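PDB 3S9J: member of DUF4221 family from Bacteroides vulgatus, which is of unknown function but folds as a six-bladed beta-propeller that binds sodium ions in the crystal. Local coordinates for residues Glu22-Leu27 / Ala65-Leu70. Residues are numbered along the deposited sequence; the frame is centred on the assembly and turned at random. Where two conformers were deposited one is given.
Sequences EQTYYL and AKRIPL. With NA (sodium ion), chain C; NA (sodium ion), chain D; FMT (formic acid), chain K.
Gln23 CB lies over one face of the Arg67 guanidinium, 3.8 Å from Arg67 NH2, and Thr24 OG1 meets its edge in plane. There Arg67 NH2 donates a nearly straight hydrogen bond to Thr24 OG1, 2.9 Å long with an N-H...O angle of 166°. Gln23 O instead stands off the plane, on the same side as Gln23 CB, and receives only a bent, weak bond from Arg67 NH1 at 3.1 Å. At the edge of the Tyr26 ring, Tyr26 OH donates to O2 of a formic acid, probably from the crystallisation liquor, at 2.7 Å. Arg67 leaves the strand with CG anti to its N (chi1 -178°) and stays extended until it turns at chi3 (-63°), which brings the flat end up to the loop. Its rotation is further fixed by a salt bridge from NH1 to Asp53, probably the dominant partner of its charge. Gln23 O also accepts from Asn46 ND2, and the OD1 of that asparagine receives Tyr25 N.

Thr24 is used twice: its hydroxyl accepts from the arginine, and its backbone carbonyl oxygen binds a sodium ion at 2.3 Å, together with Asp21 O, Asn353 OD1 and two waters. A second sodium is bound by Leu70 O; its ligands include Tyr52 O and three waters. The contact ties strand 63-69, outermost in its four-stranded antiparallel blade, to the loop leading into that blade from strand 8-19, which pairs with C-terminal strand 354-364 in the Velcro-type closure of a six-bladed beta-propeller.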
loop_
_atom_site.group_PDB
_atom_site.type_symbol
_atom_site.label_atom_id
_atom_site.label_comp_id
_atom_site.label_asym_id
_atom_site.label_seq_id
_atom_site.Cartn_x
_atom_site.Cartn_y
_atom_site.Cartn_z
ATOM N N GLU A 22 -15.524 -19.411 -7.291
ATOM C CA GLU A 22 -15.933 -19.092 -5.903
ATOM C C GLU A 22 -14.798 -19.221 -4.879
ATOM O O GLU A 22 -14.907 -18.699 -3.774
ATOM C CB GLU A 22 -17.095 -20.001 -5.471
ATOM C CG GLU A 22 -16.773 -21.429 -5.208
ATOM C CD GLU A 22 -16.676 -22.307 -6.466
ATOM O OE1 GLU A 22 -16.907 -21.801 -7.612
ATOM O OE2 GLU A 22 -16.377 -23.501 -6.264
ATOM N N GLN A 23 -13.723 -19.946 -5.218
ATOM C CA GLN A 23 -12.602 -20.105 -4.302
ATOM C C GLN A 23 -11.655 -18.908 -4.223
ATOM O O GLN A 23 -10.791 -18.875 -3.336
ATOM C CB GLN A 23 -11.764 -21.348 -4.669
ATOM C CG GLN A 23 -12.451 -22.670 -4.361
ATOM C CD GLN A 23 -11.391 -23.777 -4.227
ATOM O OE1 GLN A 23 -10.836 -24.228 -5.235
ATOM N NE2 GLN A 23 -11.048 -24.152 -2.978
ATOM N N THR A 24 -11.779 -17.959 -5.143
ATOM C CA THR A 24 -10.906 -16.783 -5.141
ATOM C C THR A 24 -11.740 -15.541 -5.328
ATOM O O THR A 24 -12.362 -15.382 -6.365
ATOM C CB THR A 24 -9.828 -16.853 -6.258
ATOM O OG1 THR A 24 -9.257 -18.175 -6.257
ATOM C CG2 THR A 24 -8.732 -15.765 -5.997
ATOM N N TYR A 25 -11.737 -14.631 -4.351
ATOM C CA TYR A 25 -12.468 -13.376 -4.507
ATOM C C TYR A 25 -11.615 -12.397 -5.275
ATOM O O TYR A 25 -10.365 -12.419 -5.178
ATOM C CB TYR A 25 -12.832 -12.801 -3.143
ATOM C CG TYR A 25 -13.818 -11.665 -3.202
ATOM C CD1 TYR A 25 -15.080 -11.848 -3.750
ATOM C CD2 TYR A 25 -13.477 -10.403 -2.733
ATOM C CE1 TYR A 25 -15.986 -10.781 -3.818
ATOM C CE2 TYR A 25 -14.386 -9.355 -2.763
ATOM C CZ TYR A 25 -15.637 -9.577 -3.300
ATOM O OH TYR A 25 -16.547 -8.564 -3.378
ATOM N N TYR A 26 -12.259 -11.519 -6.052
ATOM C CA TYR A 26 -11.493 -10.673 -7.001
ATOM C C TYR A 26 -10.699 -9.564 -6.326
ATOM O O TYR A 26 -9.808 -8.984 -6.927
ATOM C CB TYR A 26 -12.375 -10.062 -8.101
ATOM C CG TYR A 26 -13.302 -8.962 -7.599
ATOM C CD1 TYR A 26 -12.909 -7.630 -7.564
ATOM C CD2 TYR A 26 -14.543 -9.282 -7.108
ATOM C CE1 TYR A 26 -13.738 -6.630 -7.054
ATOM C CE2 TYR A 26 -15.396 -8.279 -6.619
ATOM C CZ TYR A 26 -14.974 -6.968 -6.610
ATOM O OH TYR A 26 -15.815 -6.016 -6.105
ATOM N N LEU A 27 -11.049 -9.244 -5.089
ATOM C CA LEU A 27 -10.387 -8.185 -4.320
ATOM C C LEU A 27 -9.417 -8.766 -3.315
ATOM O O LEU A 27 -9.784 -9.653 -2.540
ATOM C CB LEU A 27 -11.410 -7.368 -3.535
ATOM C CG LEU A 27 -10.828 -6.291 -2.611
ATOM C CD1 LEU A 27 -10.142 -5.239 -3.452
ATOM C CD2 LEU A 27 -11.932 -5.674 -1.766
ATOM N N ALA A 65 -1.200 -20.154 -10.323
ATOM C CA ALA A 65 0.007 -21.031 -10.171
ATOM C C ALA A 65 -0.112 -21.985 -8.996
ATOM O O ALA A 65 0.282 -23.148 -9.107
ATOM C CB ALA A 65 1.282 -20.182 -9.971
ATOM N N LYS A 66 -0.527 -21.477 -7.846
ATOM C CA LYS A 66 -0.708 -22.310 -6.675
ATOM C C LYS A 66 -1.564 -21.622 -5.635
ATOM O O LYS A 66 -1.805 -20.416 -5.729
ATOM C CB LYS A 66 0.600 -22.765 -6.061
ATOM C CG LYS A 66 1.435 -21.782 -5.392
ATOM C CD LYS A 66 2.748 -22.465 -4.887
ATOM C CE LYS A 66 3.670 -21.490 -4.230
ATOM N NZ LYS A 66 5.117 -21.957 -4.190
ATOM N N ARG A 67 -1.979 -22.415 -4.662
ATOM C CA ARG A 67 -2.807 -21.965 -3.557
ATOM C C ARG A 67 -2.104 -22.384 -2.295
ATOM O O ARG A 67 -1.767 -23.569 -2.111
ATOM C CB ARG A 67 -4.186 -22.607 -3.644
ATOM C CG ARG A 67 -5.178 -22.186 -2.589
ATOM C CD ARG A 67 -6.550 -22.756 -2.894
ATOM N NE ARG A 67 -7.083 -22.243 -4.162
ATOM C CZ ARG A 67 -7.739 -21.106 -4.343
ATOM N NH1 ARG A 67 -8.016 -20.294 -3.330
ATOM N NH2 ARG A 67 -8.164 -20.788 -5.559
ATOM N N ILE A 68 -1.829 -21.405 -1.448
ATOM C CA ILE A 68 -1.177 -21.639 -0.164
ATOM C C ILE A 68 -2.238 -21.640 0.917
ATOM O O ILE A 68 -2.912 -20.628 1.138
ATOM C CB ILE A 68 -0.128 -20.575 0.107
ATOM C CG1 ILE A 68 0.895 -20.527 -1.033
ATOM C CG2 ILE A 68 0.545 -20.790 1.510
ATOM C CD1 ILE A 68 1.936 -19.394 -0.901
ATOM N N PRO A 69 -2.449 -22.786 1.571
ATOM C CA PRO A 69 -3.514 -22.832 2.564
ATOM C C PRO A 69 -3.151 -22.043 3.810
ATOM O O PRO A 69 -1.965 -21.927 4.164
ATOM C CB PRO A 69 -3.656 -24.327 2.875
ATOM C CG PRO A 69 -2.408 -24.906 2.480
ATOM C CD PRO A 69 -1.778 -24.076 1.427
ATOM N N LEU A 70 -4.171 -21.486 4.455
ATOM C CA LEU A 70 -4.042 -20.823 5.758
ATOM C C LEU A 70 -5.059 -21.462 6.680
ATOM O O LEU A 70 -6.236 -21.527 6.344
ATOM C CB LEU A 70 -4.306 -19.311 5.641
ATOM C CG LEU A 70 -3.364 -18.453 4.809
ATOM C CD1 LEU A 70 -3.884 -16.992 4.745
ATOM C CD2 LEU A 70 -1.901 -18.563 5.347
HETATM NA NA NA C . -14.515 -15.434 -7.132
HETATM NA NA NA D . -8.034 -21.531 4.949
HETATM C C FMT K . -15.213 -2.809 -7.233
HETATM O O1 FMT K . -15.454 -1.573 -7.357
HETATM O O2 FMT K . -15.261 -3.421 -6.155
HETATM O O HOH W 1 -15.214 -15.768 -4.574
HETATM O O HOH W 2 -14.949 -13.068 -7.050
HETATM O O HOH W 3 -6.806 -22.810 3.408
HETATM O O HOH W 4 -9.999 -21.599 3.588
HETATM O O HOH W 5 -9.635 -21.301 6.876
#